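Her-1 protein (Caenorhabditis elegans, PDB 1SZH) dictates male development in the worm, probably acting as a secreted signal in sex determination that inhibits the function of TRA-2A. Local coordinates at residues I11-E16 with Q56-A61; Y50-L55 with T99-D104; K66-D71 with I103-R108; L70-C75 with K128-R133; C76-N81 with Y123-K128. The protein carries 2 engineered substitutions. All coordinates share one frame; numbering follows the deposited sequence.

Contact 1 of 5, residues I11-E16 with Q56-A61; sequences IKDAAE and QNVLFA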
# COMPACT_ATOMS: atom_id res chain seq x y z
N ILE A 11 8.59 6.02 -14.94
CA ILE A 11 7.84 6.91 -14.05
C ILE A 11 7.16 8.04 -14.83
O ILE A 11 6.01 8.39 -14.57
CB ILE A 11 8.74 7.51 -12.95
CG1 ILE A 11 9.08 6.41 -11.92
CG2 ILE A 11 8.05 8.67 -12.27
CD1 ILE A 11 10.12 6.83 -10.88
N LYS A 12 7.86 8.61 -15.80
CA LYS A 12 7.25 9.67 -16.59
C LYS A 12 6.08 9.12 -17.41
O LYS A 12 5.06 9.78 -17.55
CB LYS A 12 8.30 10.32 -17.52
CG LYS A 12 9.34 11.14 -16.77
CD LYS A 12 10.26 11.91 -17.71
CE LYS A 12 9.47 12.98 -18.45
NZ LYS A 12 10.34 13.94 -19.20
N ASP A 13 6.22 7.90 -17.93
CA ASP A 13 5.15 7.30 -18.71
C ASP A 13 3.92 7.04 -17.83
O ASP A 13 2.78 7.30 -18.24
CB ASP A 13 5.61 6.00 -19.35
CG ASP A 13 4.57 5.40 -20.29
OD1 ASP A 13 4.21 4.22 -20.11
OD2 ASP A 13 4.12 6.11 -21.22
N ALA A 14 4.15 6.54 -16.62
CA ALA A 14 3.03 6.27 -15.71
C ALA A 14 2.32 7.59 -15.35
O ALA A 14 1.09 7.63 -15.30
CB ALA A 14 3.53 5.58 -14.44
N ALA A 15 3.09 8.64 -15.07
CA ALA A 15 2.50 9.92 -14.74
C ALA A 15 1.64 10.44 -15.90
O ALA A 15 0.53 10.93 -15.69
CB ALA A 15 3.59 10.94 -14.38
N GLU A 16 2.16 10.31 -17.11
CA GLU A 16 1.45 10.78 -18.31
C GLU A 16 0.14 10.02 -18.55
O GLU A 16 -0.85 10.61 -19.00
CB GLU A 16 2.35 10.63 -19.54
CG GLU A 16 3.59 11.52 -19.49
CD GLU A 16 4.73 11.00 -20.36
OE1 GLU A 16 4.47 10.16 -21.25
OE2 GLU A 16 5.89 11.44 -20.17
N GLN A 56 0.25 1.59 -10.58
CA GLN A 56 0.78 0.25 -10.38
C GLN A 56 0.76 -0.58 -11.67
O GLN A 56 1.71 -1.30 -11.98
CB GLN A 56 -0.04 -0.47 -9.31
CG GLN A 56 0.22 0.03 -7.91
CD GLN A 56 0.70 -1.08 -7.00
OE1 GLN A 56 0.06 -2.12 -6.87
NE2 GLN A 56 1.84 -0.87 -6.35
N ASN A 57 -0.33 -0.44 -12.42
CA ASN A 57 -0.49 -1.18 -13.67
C ASN A 57 0.56 -0.77 -14.70
O ASN A 57 1.02 -1.61 -15.47
CB ASN A 57 -1.92 -1.00 -14.21
CG ASN A 57 -2.95 -1.85 -13.48
OD1 ASN A 57 -4.15 -1.81 -13.79
ND2 ASN A 57 -2.49 -2.62 -12.49
N VAL A 58 0.96 0.51 -14.73
CA VAL A 58 1.99 0.91 -15.70
C VAL A 58 3.39 0.57 -15.19
O VAL A 58 4.18 -0.06 -15.89
CB VAL A 58 1.92 2.42 -16.02
CG1 VAL A 58 3.05 2.80 -16.99
CG2 VAL A 58 0.58 2.78 -16.60
N LEU A 59 3.71 0.93 -13.95
CA LEU A 59 5.04 0.67 -13.40
C LEU A 59 5.41 -0.79 -13.34
O LEU A 59 6.56 -1.16 -13.59
CB LEU A 59 5.14 1.23 -11.96
CG LEU A 59 5.01 2.75 -11.83
CD1 LEU A 59 5.00 3.11 -10.33
CD2 LEU A 59 6.16 3.45 -12.51
N PHE A 60 4.44 -1.63 -13.03
CA PHE A 60 4.70 -3.05 -12.86
C PHE A 60 4.03 -3.91 -13.94
O PHE A 60 3.66 -5.05 -13.70
CB PHE A 60 4.25 -3.47 -11.46
CG PHE A 60 4.98 -2.73 -10.36
CD1 PHE A 60 4.29 -1.96 -9.43
CD2 PHE A 60 6.38 -2.77 -10.28
CE1 PHE A 60 4.99 -1.22 -8.45
CE2 PHE A 60 7.08 -2.04 -9.31
CZ PHE A 60 6.38 -1.27 -8.39
N ALA A 61 3.90 -3.35 -15.14
CA ALA A 61 3.27 -4.07 -16.25
C ALA A 61 3.97 -5.40 -16.55
O ALA A 61 3.31 -6.41 -16.79
CB ALA A 61 3.26 -3.19 -17.49
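Val58 lies against Ala14 where the end of helix 47-59 meets helix 8-18, their CA atoms 5.5 Å apart, and its side chain can be followed outward. CB already touches the methyl of Ala14, with Val58 CB 3.9 Å from Ala14 CB. From there CG1, anti to its own backbone N (chi1 178°), runs over the backbone of the other helix, 3.7 Å from Ala14 CA. The same methyl brushes the carboxylate of Asp13, with OD1 3.6 Å from Val58 CG1; that oxygen finds its charge partner in Lys17, one turn further along its own helix. Both helices probably belong to the overhand three-helix bundle described for this protein; helix 24-33, probably its third member, touches Ile11 through Met31. Next to Val58, Leu59 sends its CD2 branch toward the Ala14 methyl, at 3.9 Å from Ala14 CB. CD2 also comes within 4.2 Å of CG1 of Ile11, the two side chains meeting at a slant.

Contact 2 of 5, residues Y50-L55 with T99-D104; sequences YVYKCL and TSPSID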
# COMPACT_ATOMS: atom_id res chain seq x y z
N TYR A 50 -7.91 5.34 -7.49
CA TYR A 50 -7.87 4.89 -8.88
C TYR A 50 -6.54 5.24 -9.53
O TYR A 50 -6.00 4.46 -10.34
CB TYR A 50 -9.08 5.46 -9.63
CG TYR A 50 -10.39 4.96 -9.02
CD1 TYR A 50 -11.45 5.82 -8.79
CD2 TYR A 50 -10.52 3.63 -8.62
CE1 TYR A 50 -12.63 5.36 -8.17
CE2 TYR A 50 -11.68 3.17 -8.00
CZ TYR A 50 -12.73 4.04 -7.79
OH TYR A 50 -13.88 3.57 -7.17
N VAL A 51 -5.97 6.39 -9.18
CA VAL A 51 -4.67 6.77 -9.72
C VAL A 51 -3.62 5.76 -9.24
O VAL A 51 -2.70 5.38 -9.96
CB VAL A 51 -4.29 8.19 -9.29
CG1 VAL A 51 -2.85 8.55 -9.74
CG2 VAL A 51 -5.31 9.16 -9.87
N TYR A 52 -3.75 5.31 -7.99
CA TYR A 52 -2.82 4.32 -7.46
C TYR A 52 -2.83 3.06 -8.32
O TYR A 52 -1.79 2.50 -8.66
CB TYR A 52 -3.21 3.96 -6.03
CG TYR A 52 -2.52 2.73 -5.41
CD1 TYR A 52 -1.46 2.86 -4.52
CD2 TYR A 52 -2.96 1.44 -5.73
CE1 TYR A 52 -0.87 1.70 -3.92
CE2 TYR A 52 -2.38 0.31 -5.17
CZ TYR A 52 -1.32 0.45 -4.26
OH TYR A 52 -0.76 -0.66 -3.68
N LYS A 53 -4.04 2.62 -8.67
CA LYS A 53 -4.17 1.40 -9.46
C LYS A 53 -3.61 1.60 -10.86
O LYS A 53 -2.92 0.72 -11.39
CB LYS A 53 -5.64 0.99 -9.51
CG LYS A 53 -6.16 0.66 -8.12
CD LYS A 53 -7.61 0.27 -8.14
CE LYS A 53 -8.07 -0.12 -6.74
NZ LYS A 53 -9.49 -0.60 -6.72
N CYS A 54 -3.87 2.76 -11.45
CA CYS A 54 -3.35 3.06 -12.78
C CYS A 54 -1.81 3.05 -12.73
O CYS A 54 -1.14 2.44 -13.58
CB CYS A 54 -3.90 4.42 -13.22
SG CYS A 54 -3.45 4.94 -14.90
N LEU A 55 -1.22 3.75 -11.75
CA LEU A 55 0.23 3.79 -11.65
C LEU A 55 0.84 2.40 -11.46
O LEU A 55 1.82 2.05 -12.10
CB LEU A 55 0.68 4.73 -10.51
CG LEU A 55 0.35 6.20 -10.75
CD1 LEU A 55 0.76 6.98 -9.48
CD2 LEU A 55 1.09 6.76 -11.95
N THR A 99 0.07 2.27 0.64
CA THR A 99 -0.65 3.20 -0.22
C THR A 99 0.34 3.96 -1.14
O THR A 99 -0.04 4.95 -1.76
CB THR A 99 -1.50 4.21 0.61
OG1 THR A 99 -0.68 4.85 1.60
CG2 THR A 99 -2.66 3.50 1.30
N SER A 100 1.59 3.49 -1.21
CA SER A 100 2.64 4.11 -2.04
C SER A 100 2.72 3.26 -3.32
O SER A 100 3.33 2.20 -3.34
CB SER A 100 3.97 4.10 -1.27
OG SER A 100 3.86 4.95 -0.14
N PRO A 101 2.13 3.74 -4.42
CA PRO A 101 2.14 2.95 -5.65
C PRO A 101 3.45 2.50 -6.27
O PRO A 101 3.48 1.46 -6.94
CB PRO A 101 1.30 3.79 -6.62
CG PRO A 101 1.61 5.20 -6.19
CD PRO A 101 1.55 5.08 -4.66
N SER A 102 4.53 3.25 -6.04
CA SER A 102 5.80 2.85 -6.64
C SER A 102 6.66 1.90 -5.82
O SER A 102 7.74 1.51 -6.27
CB SER A 102 6.62 4.08 -7.00
OG SER A 102 7.01 4.77 -5.83
N ILE A 103 6.22 1.54 -4.62
CA ILE A 103 7.01 0.61 -3.81
C ILE A 103 6.53 -0.82 -4.10
O ILE A 103 5.36 -1.14 -3.91
CB ILE A 103 6.86 0.90 -2.31
CG1 ILE A 103 7.25 2.34 -2.01
CG2 ILE A 103 7.79 -0.05 -1.52
CD1 ILE A 103 7.11 2.78 -0.53
N ASP A 104 7.44 -1.65 -4.58
CA ASP A 104 7.04 -3.01 -4.90
C ASP A 104 6.73 -3.83 -3.66
O ASP A 104 7.08 -3.48 -2.54
CB ASP A 104 8.09 -3.70 -5.77
CG ASP A 104 9.43 -3.84 -5.10
OD1 ASP A 104 9.52 -4.37 -3.98
OD2 ASP A 104 10.44 -3.42 -5.71
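Tyr52, on helix 47-59, faces Pro101 in a type I beta turn running from Ser100 to Ile103, the two CA atoms 5.5 Å apart and the turn closed by the bond from Ile103 N to Ser100 O. Pro101 directs its ring at the helix. Its CB sits 3.6 Å from Tyr52 CD1, approaching the phenol ring obliquely, while its CD comes against the same CD1. At the rim of the pyrrolidine, Pro101 CG meets CD1 of Leu55 at 3.8 Å; these two side chains run alongside each other in the same direction. The proline thus touches two residues nearly one helical turn apart, Tyr52 with one face and Leu55 with its rim. The Tyr52 ring swings across to the turn because CG is anti to the backbone N (chi1 167°), and this brings CD1 to 3.7 Å from the carbonyl oxygen of Thr99, which lies at the ring edge near its plane. No hydrogen bond joins the two segments directly. The phenol oxygen of Tyr52 instead bonds to Ile68 O, while the carbonyl of Pro101 accepts from Gln56, the residue following Leu55. Helices 8-18 and 24-33 enclose Leu55 through Ala14 and Met31. This is buried apolar packing of a proline-containing beta turn on a helix flank, and it fastens the connection between helices 85-97 and 105-115 to helix 47-59.

Contact 3 of 5, residues K66-D71 with I103-R108; sequences KKINLD and IDAATR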
# COMPACT_ATOMS: atom_id res chain seq x y z
N LYS A 66 4.64 -7.78 -8.46
CA LYS A 66 5.15 -6.71 -7.59
C LYS A 66 4.02 -5.81 -7.09
O LYS A 66 4.24 -4.98 -6.20
CB LYS A 66 6.16 -5.85 -8.33
CG LYS A 66 7.44 -6.56 -8.69
CD LYS A 66 8.47 -5.58 -9.20
CE LYS A 66 9.84 -6.23 -9.42
NZ LYS A 66 10.82 -5.28 -10.05
N LYS A 67 2.84 -5.95 -7.66
CA LYS A 67 1.69 -5.14 -7.28
C LYS A 67 1.01 -5.64 -6.01
O LYS A 67 1.06 -6.84 -5.70
CB LYS A 67 0.64 -5.12 -8.41
CG LYS A 67 1.15 -4.56 -9.72
CD LYS A 67 0.04 -4.27 -10.72
CE LYS A 67 -0.55 -5.52 -11.31
NZ LYS A 67 -1.42 -5.19 -12.50
N ILE A 68 0.37 -4.72 -5.29
CA ILE A 68 -0.41 -5.08 -4.11
C ILE A 68 -1.72 -4.33 -4.20
O ILE A 68 -1.75 -3.12 -4.45
CB ILE A 68 0.28 -4.70 -2.79
CG1 ILE A 68 1.48 -5.63 -2.58
CG2 ILE A 68 -0.71 -4.86 -1.61
CD1 ILE A 68 2.34 -5.26 -1.39
N ASN A 69 -2.83 -5.05 -4.01
CA ASN A 69 -4.14 -4.45 -4.09
C ASN A 69 -4.28 -3.32 -3.06
O ASN A 69 -3.95 -3.51 -1.87
CB ASN A 69 -5.21 -5.52 -3.85
CG ASN A 69 -6.60 -5.07 -4.28
OD1 ASN A 69 -7.18 -5.61 -5.24
ND2 ASN A 69 -7.15 -4.10 -3.58
N LEU A 70 -4.74 -2.16 -3.49
CA LEU A 70 -4.92 -1.04 -2.58
C LEU A 70 -5.74 -1.37 -1.33
O LEU A 70 -5.45 -0.86 -0.24
CB LEU A 70 -5.55 0.15 -3.32
CG LEU A 70 -5.74 1.43 -2.49
CD1 LEU A 70 -4.40 1.96 -1.97
CD2 LEU A 70 -6.43 2.47 -3.39
N ASP A 71 -6.74 -2.24 -1.47
CA ASP A 71 -7.60 -2.61 -0.36
C ASP A 71 -6.86 -3.29 0.78
O ASP A 71 -7.32 -3.26 1.91
CB ASP A 71 -8.75 -3.52 -0.80
CG ASP A 71 -9.67 -2.87 -1.80
OD1 ASP A 71 -9.97 -1.67 -1.63
OD2 ASP A 71 -10.11 -3.57 -2.74
N ILE A 103 6.22 1.54 -4.62
CA ILE A 103 7.01 0.61 -3.81
C ILE A 103 6.53 -0.82 -4.10
O ILE A 103 5.36 -1.14 -3.91
CB ILE A 103 6.86 0.90 -2.31
CG1 ILE A 103 7.25 2.34 -2.01
CG2 ILE A 103 7.79 -0.05 -1.52
CD1 ILE A 103 7.11 2.78 -0.53
N ASP A 104 7.44 -1.65 -4.58
CA ASP A 104 7.04 -3.01 -4.90
C ASP A 104 6.73 -3.83 -3.66
O ASP A 104 7.08 -3.48 -2.54
CB ASP A 104 8.09 -3.70 -5.77
CG ASP A 104 9.43 -3.84 -5.10
OD1 ASP A 104 9.52 -4.37 -3.98
OD2 ASP A 104 10.44 -3.42 -5.71
N ALA A 105 6.01 -4.93 -3.88
CA ALA A 105 5.58 -5.82 -2.81
C ALA A 105 6.67 -6.26 -1.84
O ALA A 105 6.51 -6.13 -0.62
CB ALA A 105 4.92 -7.04 -3.43
N ALA A 106 7.76 -6.81 -2.37
CA ALA A 106 8.84 -7.29 -1.53
C ALA A 106 9.42 -6.23 -0.61
O ALA A 106 9.67 -6.49 0.57
CB ALA A 106 9.94 -7.90 -2.39
N THR A 107 9.60 -5.03 -1.15
CA THR A 107 10.16 -3.94 -0.36
C THR A 107 9.20 -3.55 0.76
O THR A 107 9.63 -3.35 1.90
CB THR A 107 10.47 -2.73 -1.26
OG1 THR A 107 11.46 -3.12 -2.21
CG2 THR A 107 11.01 -1.56 -0.42
N ARG A 108 7.92 -3.45 0.45
CA ARG A 108 6.95 -3.10 1.49
C ARG A 108 6.91 -4.19 2.56
O ARG A 108 6.97 -3.90 3.76
CB ARG A 108 5.52 -3.02 0.94
CG ARG A 108 5.27 -2.05 -0.17
CD ARG A 108 3.80 -2.14 -0.51
NE ARG A 108 3.46 -1.29 -1.66
CZ ARG A 108 2.22 -1.07 -2.07
NH1 ARG A 108 1.18 -1.64 -1.44
NH2 ARG A 108 2.01 -0.25 -3.08
O HOH W 1 3.16 -2.90 -4.66
O HOH W 2 -1.92 -2.04 -0.45
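The one direct hydrogen bond across this contact is made by backbone: Ala105 N, in the first turn of helix 105-115, donates to Lys66 O at 2.9 Å. A water donates to both Lys66 O and Ile103 O, and a second water bridges Asn69 O to Arg108 NH1, weakly on the arginine side. The helix start has its own cap: Asp104 OD1 accepts from Thr107 N, nearly along its C-O axis, and from Thr107 OG1, above the carboxylate plane. Apolar contact centres on Ile68, whose CD1 reaches Ala105 CB at 3.7 Å and Arg108 CD at 3.6 Å. Ile68 CB also packs obliquely against the guanidinium at Arg108 NH1, 3.5 Å away, the side chains passing in opposite directions. Lys66 CB rests against Asp104 CB, but the ammonium pairs with Glu63. Extended from CG to NE, Arg108 gives NE to Ile103 O at 2.9 Å, from above the carbonyl plane, and NH2 to the Tyr52 hydroxyl. A leucine in its place would probably leave Ile103 O and the Tyr52 hydroxyl without this donor. The buried guanidinium thus spends its N-H groups largely on neutral oxygens, so its positive charge is probably stabilised by carbonyl, hydroxyl and water dipoles.

Contact 4 of 5, residues L70-C75 with K128-R133; sequences LDDSVC and KCRSLR. With ACT (acetate ion), chain D.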
# COMPACT_ATOMS: atom_id res chain seq x y z
N LEU A 70 -4.74 -2.16 -3.49
CA LEU A 70 -4.92 -1.04 -2.58
C LEU A 70 -5.74 -1.37 -1.33
O LEU A 70 -5.45 -0.86 -0.24
CB LEU A 70 -5.55 0.15 -3.32
CG LEU A 70 -5.74 1.43 -2.49
CD1 LEU A 70 -4.40 1.96 -1.97
CD2 LEU A 70 -6.43 2.47 -3.39
N ASP A 71 -6.74 -2.24 -1.47
CA ASP A 71 -7.60 -2.61 -0.36
C ASP A 71 -6.86 -3.29 0.78
O ASP A 71 -7.32 -3.26 1.91
CB ASP A 71 -8.75 -3.52 -0.80
CG ASP A 71 -9.67 -2.87 -1.80
OD1 ASP A 71 -9.97 -1.67 -1.63
OD2 ASP A 71 -10.11 -3.57 -2.74
N ASP A 72 -5.72 -3.91 0.49
CA ASP A 72 -4.97 -4.57 1.55
C ASP A 72 -4.41 -3.59 2.59
O ASP A 72 -4.01 -4.00 3.68
CB ASP A 72 -3.80 -5.38 0.96
CG ASP A 72 -4.25 -6.62 0.19
OD1 ASP A 72 -5.47 -6.83 0.03
OD2 ASP A 72 -3.36 -7.37 -0.27
N SER A 73 -4.41 -2.29 2.28
CA SER A 73 -3.87 -1.36 3.26
C SER A 73 -4.71 -1.33 4.54
O SER A 73 -4.20 -0.98 5.60
CB SER A 73 -3.76 0.05 2.66
OG SER A 73 -5.04 0.56 2.29
N VAL A 74 -5.97 -1.74 4.45
CA VAL A 74 -6.82 -1.74 5.65
C VAL A 74 -6.33 -2.77 6.67
O VAL A 74 -6.59 -2.65 7.87
CB VAL A 74 -8.30 -2.02 5.28
CG1 VAL A 74 -8.79 -1.05 4.21
CG2 VAL A 74 -8.45 -3.44 4.82
N CYS A 75 -5.59 -3.76 6.21
CA CYS A 75 -5.07 -4.81 7.09
C CYS A 75 -4.02 -4.28 8.07
O CYS A 75 -3.74 -4.87 9.12
CB CYS A 75 -4.46 -5.93 6.26
SG CYS A 75 -5.62 -6.72 5.12
N LYS A 128 -2.91 -12.91 6.98
CA LYS A 128 -4.20 -13.62 6.87
C LYS A 128 -5.29 -12.67 6.35
O LYS A 128 -6.13 -13.03 5.54
CB LYS A 128 -4.58 -14.21 8.24
CG LYS A 128 -5.90 -14.99 8.26
CD LYS A 128 -5.99 -15.77 9.57
CE LYS A 128 -7.08 -16.83 9.53
NZ LYS A 128 -7.04 -17.63 10.78
N CYS A 129 -5.29 -11.43 6.84
CA CYS A 129 -6.23 -10.44 6.37
C CYS A 129 -6.07 -10.26 4.85
O CYS A 129 -7.06 -10.17 4.14
CB CYS A 129 -5.96 -9.11 7.11
SG CYS A 129 -6.94 -7.70 6.65
N ARG A 130 -4.83 -10.20 4.36
CA ARG A 130 -4.62 -10.05 2.93
C ARG A 130 -5.18 -11.25 2.16
O ARG A 130 -5.79 -11.08 1.10
CB ARG A 130 -3.14 -9.87 2.60
CG ARG A 130 -2.54 -8.53 3.09
CD ARG A 130 -1.08 -8.41 2.59
NE ARG A 130 -1.06 -8.33 1.14
CZ ARG A 130 -0.15 -8.90 0.36
NH1 ARG A 130 0.84 -9.62 0.88
NH2 ARG A 130 -0.25 -8.77 -0.96
N SER A 131 -4.95 -12.46 2.69
CA SER A 131 -5.45 -13.68 2.06
C SER A 131 -6.98 -13.68 2.01
O SER A 131 -7.57 -14.01 0.98
CB SER A 131 -4.96 -14.92 2.82
OG SER A 131 -3.58 -15.11 2.60
N LEU A 132 -7.63 -13.31 3.12
CA LEU A 132 -9.09 -13.26 3.14
C LEU A 132 -9.64 -12.24 2.11
O LEU A 132 -10.65 -12.50 1.44
CB LEU A 132 -9.61 -12.90 4.54
CG LEU A 132 -9.59 -14.04 5.57
CD1 LEU A 132 -10.18 -13.50 6.86
CD2 LEU A 132 -10.39 -15.23 5.07
N ARG A 133 -8.97 -11.08 1.98
CA ARG A 133 -9.39 -10.07 1.00
C ARG A 133 -9.29 -10.70 -0.41
O ARG A 133 -10.21 -10.60 -1.23
CB ARG A 133 -8.46 -8.84 1.11
CG ARG A 133 -8.94 -7.51 0.46
CD ARG A 133 -8.83 -7.50 -1.07
NE ARG A 133 -7.52 -7.92 -1.55
CZ ARG A 133 -7.30 -8.43 -2.75
NH1 ARG A 133 -8.32 -8.57 -3.61
NH2 ARG A 133 -6.10 -8.86 -3.09
C ACT D . -6.23 -9.32 -6.55
O ACT D . -7.35 -9.43 -7.21
OXT ACT D . -5.64 -10.26 -5.90
CH3 ACT D . -5.49 -8.03 -6.50
O HOH W 3 -4.50 -9.75 -0.89
O HOH W 4 -2.53 -7.66 -2.87
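Asp72 and Arg130 meet in a salt bridge, and Arg133 grips the same carboxylate at its other oxygen. Arg133 NE donates to Asp72 OD1 at 2.8 Å, using the syn lone pair; Arg130 NE reaches Asp72 OD2 at 2.9 Å and 161°. With the planes of the carboxylate and the Arg130 guanidinium 66° apart and OD2 met from above the carboxylate plane, the direct bond runs through NE alone. Bends at the second and third torsions fold Arg133 back over Asp72, laying its CD 4.0 Å from Asp71 CB. A covalent link lies beside the salt bridges: the disulfide of Cys75 and Cys129, with SG to SG 2.2 Å.

Two waters form the next layer. Each donates to Asp72 OD2; one also donates to Arg130 O and accepts from Arg133 NH2, the other accepts from Arg130 NH2 at 3.2 Å. Farther out, Glu127 takes a salt bridge from Arg130 NH1, and Arg133 NH2 points almost straight (175°) at OXT of an acetate, probably from the crystallisation liquor, that Lys134 also binds.

Asp72, Arg130 and Arg133 form a salt-bridge network beside the Cys75–Cys129 disulfide, and together they tie the extended 3-10 helix to helix 120-134.

Contact 5 of 5, residues C76-N81 with Y123-K128; sequences CSVFGN and YKCFEK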
# COMPACT_ATOMS: atom_id res chain seq x y z
N CYS A 76 -3.43 -3.15 7.72
CA CYS A 76 -2.40 -2.55 8.56
C CYS A 76 -2.86 -2.21 9.98
O CYS A 76 -2.03 -2.13 10.89
CB CYS A 76 -1.93 -1.26 7.90
SG CYS A 76 -1.01 -1.45 6.38
N SER A 77 -4.16 -2.00 10.16
CA SER A 77 -4.70 -1.64 11.46
C SER A 77 -4.38 -2.65 12.53
O SER A 77 -4.35 -2.32 13.72
CB SER A 77 -6.21 -1.45 11.37
OG SER A 77 -6.50 -0.35 10.53
N VAL A 78 -4.11 -3.89 12.13
CA VAL A 78 -3.83 -4.91 13.13
C VAL A 78 -2.59 -4.65 13.97
O VAL A 78 -2.50 -5.10 15.11
CB VAL A 78 -3.72 -6.32 12.53
CG1 VAL A 78 -2.39 -6.53 11.82
CG2 VAL A 78 -3.91 -7.35 13.62
N PHE A 79 -1.62 -3.93 13.43
CA PHE A 79 -0.39 -3.70 14.17
C PHE A 79 -0.56 -2.80 15.38
O PHE A 79 0.25 -2.87 16.31
CB PHE A 79 0.67 -3.15 13.23
CG PHE A 79 1.09 -4.14 12.20
CD1 PHE A 79 0.77 -3.94 10.85
CD2 PHE A 79 1.76 -5.31 12.58
CE1 PHE A 79 1.11 -4.90 9.90
CE2 PHE A 79 2.11 -6.27 11.64
CZ PHE A 79 1.78 -6.06 10.29
N GLY A 80 -1.63 -2.01 15.38
CA GLY A 80 -1.88 -1.12 16.49
C GLY A 80 -2.51 -1.85 17.66
O GLY A 80 -2.72 -1.26 18.72
N ASN A 81 -2.80 -3.14 17.50
CA ASN A 81 -3.40 -3.90 18.59
C ASN A 81 -2.34 -4.09 19.66
O ASN A 81 -2.64 -4.40 20.81
CB ASN A 81 -3.96 -5.23 18.08
CG ASN A 81 -5.27 -5.06 17.32
OD1 ASN A 81 -6.24 -4.51 17.85
ND2 ASN A 81 -5.30 -5.53 16.08
N TYR A 123 1.91 -9.91 12.53
CA TYR A 123 2.31 -10.00 11.13
C TYR A 123 1.55 -11.15 10.45
O TYR A 123 1.12 -11.04 9.29
CB TYR A 123 3.82 -10.24 10.98
CG TYR A 123 4.26 -10.29 9.55
CD1 TYR A 123 4.28 -9.13 8.78
CD2 TYR A 123 4.60 -11.50 8.93
CE1 TYR A 123 4.61 -9.17 7.44
CE2 TYR A 123 4.95 -11.54 7.58
CZ TYR A 123 4.95 -10.37 6.84
OH TYR A 123 5.26 -10.35 5.50
N LYS A 124 1.39 -12.26 11.16
CA LYS A 124 0.65 -13.39 10.57
C LYS A 124 -0.80 -13.00 10.36
O LYS A 124 -1.41 -13.40 9.36
CB LYS A 124 0.76 -14.62 11.47
CG LYS A 124 2.15 -15.22 11.48
CD LYS A 124 2.22 -16.49 12.33
CE LYS A 124 3.61 -17.12 12.27
NZ LYS A 124 3.76 -18.30 13.17
N CYS A 125 -1.37 -12.21 11.27
CA CYS A 125 -2.75 -11.77 11.12
C CYS A 125 -2.86 -10.82 9.92
O CYS A 125 -3.81 -10.87 9.14
CB CYS A 125 -3.20 -11.06 12.38
SG CYS A 125 -4.88 -10.48 12.37
N PHE A 126 -1.87 -9.94 9.76
CA PHE A 126 -1.84 -9.02 8.63
C PHE A 126 -1.86 -9.84 7.33
O PHE A 126 -2.60 -9.53 6.39
CB PHE A 126 -0.55 -8.16 8.72
CG PHE A 126 -0.23 -7.36 7.47
CD1 PHE A 126 -0.94 -6.20 7.16
CD2 PHE A 126 0.79 -7.77 6.61
CE1 PHE A 126 -0.64 -5.44 6.00
CE2 PHE A 126 1.12 -7.02 5.44
CZ PHE A 126 0.40 -5.86 5.14
N GLU A 127 -1.05 -10.89 7.28
CA GLU A 127 -1.00 -11.70 6.08
C GLU A 127 -2.32 -12.45 5.89
O GLU A 127 -2.79 -12.59 4.76
CB GLU A 127 0.18 -12.67 6.16
CG GLU A 127 1.56 -11.99 6.01
CD GLU A 127 1.93 -11.64 4.57
OE1 GLU A 127 1.23 -10.80 3.94
OE2 GLU A 127 2.92 -12.20 4.05
N LYS A 128 -2.91 -12.91 6.98
CA LYS A 128 -4.20 -13.62 6.87
C LYS A 128 -5.29 -12.67 6.35
O LYS A 128 -6.13 -13.03 5.54
CB LYS A 128 -4.58 -14.21 8.24
CG LYS A 128 -5.90 -14.99 8.26
CD LYS A 128 -5.99 -15.77 9.57
CE LYS A 128 -7.08 -16.83 9.53
NZ LYS A 128 -7.04 -17.63 10.78
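Phe79 pushes the end of its ring against the base of Phe126, CZ resting 3.5 Å from Phe126 CB and 3.7 Å from CG. The two rings are inclined at 42° with centroids 5.3 Å apart, an oblique pairing that is neither stacked nor edge-to-face. Phe79 CE2 meanwhile slides over the backbone of Tyr123, 3.8 Å from its N, so the tip of this ring fills the dip between Tyr123 and Phe126, nearly a turn apart on the helix. Val78 makes the next bump. Its two methyls meet adjacent residues of the helix: CG1 abuts Phe126 CB at 4.0 Å, and CG2 reaches 3.5 Å from the Cys125 sulfur. All this lies along the extended 3-10 helix of HER-1, packed here on helix 120-134. Phe126, with CG anti to the backbone N (chi1 168°), reaches toward the 3-10 helix and touches both Phe79 and Cys76; the backbone N of Cys76 meets its ring edge, and Cys76 SG stands 4.0 Å from Phe126 CE1. An alanine here would keep the CB contact but is likely to open a gap where the ring had met Phe79 CE1 and Cys76 SG, leaving the Phe79 ring less firmly held. Beyond the pair, Leu109 and Ile112 of helix 105-115 also touch Phe126, while disulfides carry Cys76 to Cys94 and Cys125 to Cys148.

Contacts 1, 2 and 5 are buried and apolar, without a direct hydrogen bond across them; contacts 3 and 4 are partly buried, contact 3 mixing a backbone hydrogen bond and waters with apolar packing, contact 4 mainly charged and disulfide-linked. Contacts 1 and 2 share helix 47-59 and touch through Gln56 and Pro101. Contact 3 lies nearest the chain's centre, between the two ends of the molecule: Tyr52 ties contact 2 to it, and residues 70-71 carry it into contact 4. Contacts 4 and 5 use successive parts of the 3-10 helix and of helix 120-134. Contacts 1 and 5, about 29 Å apart between centres, lie on opposite sides of the chain's centre.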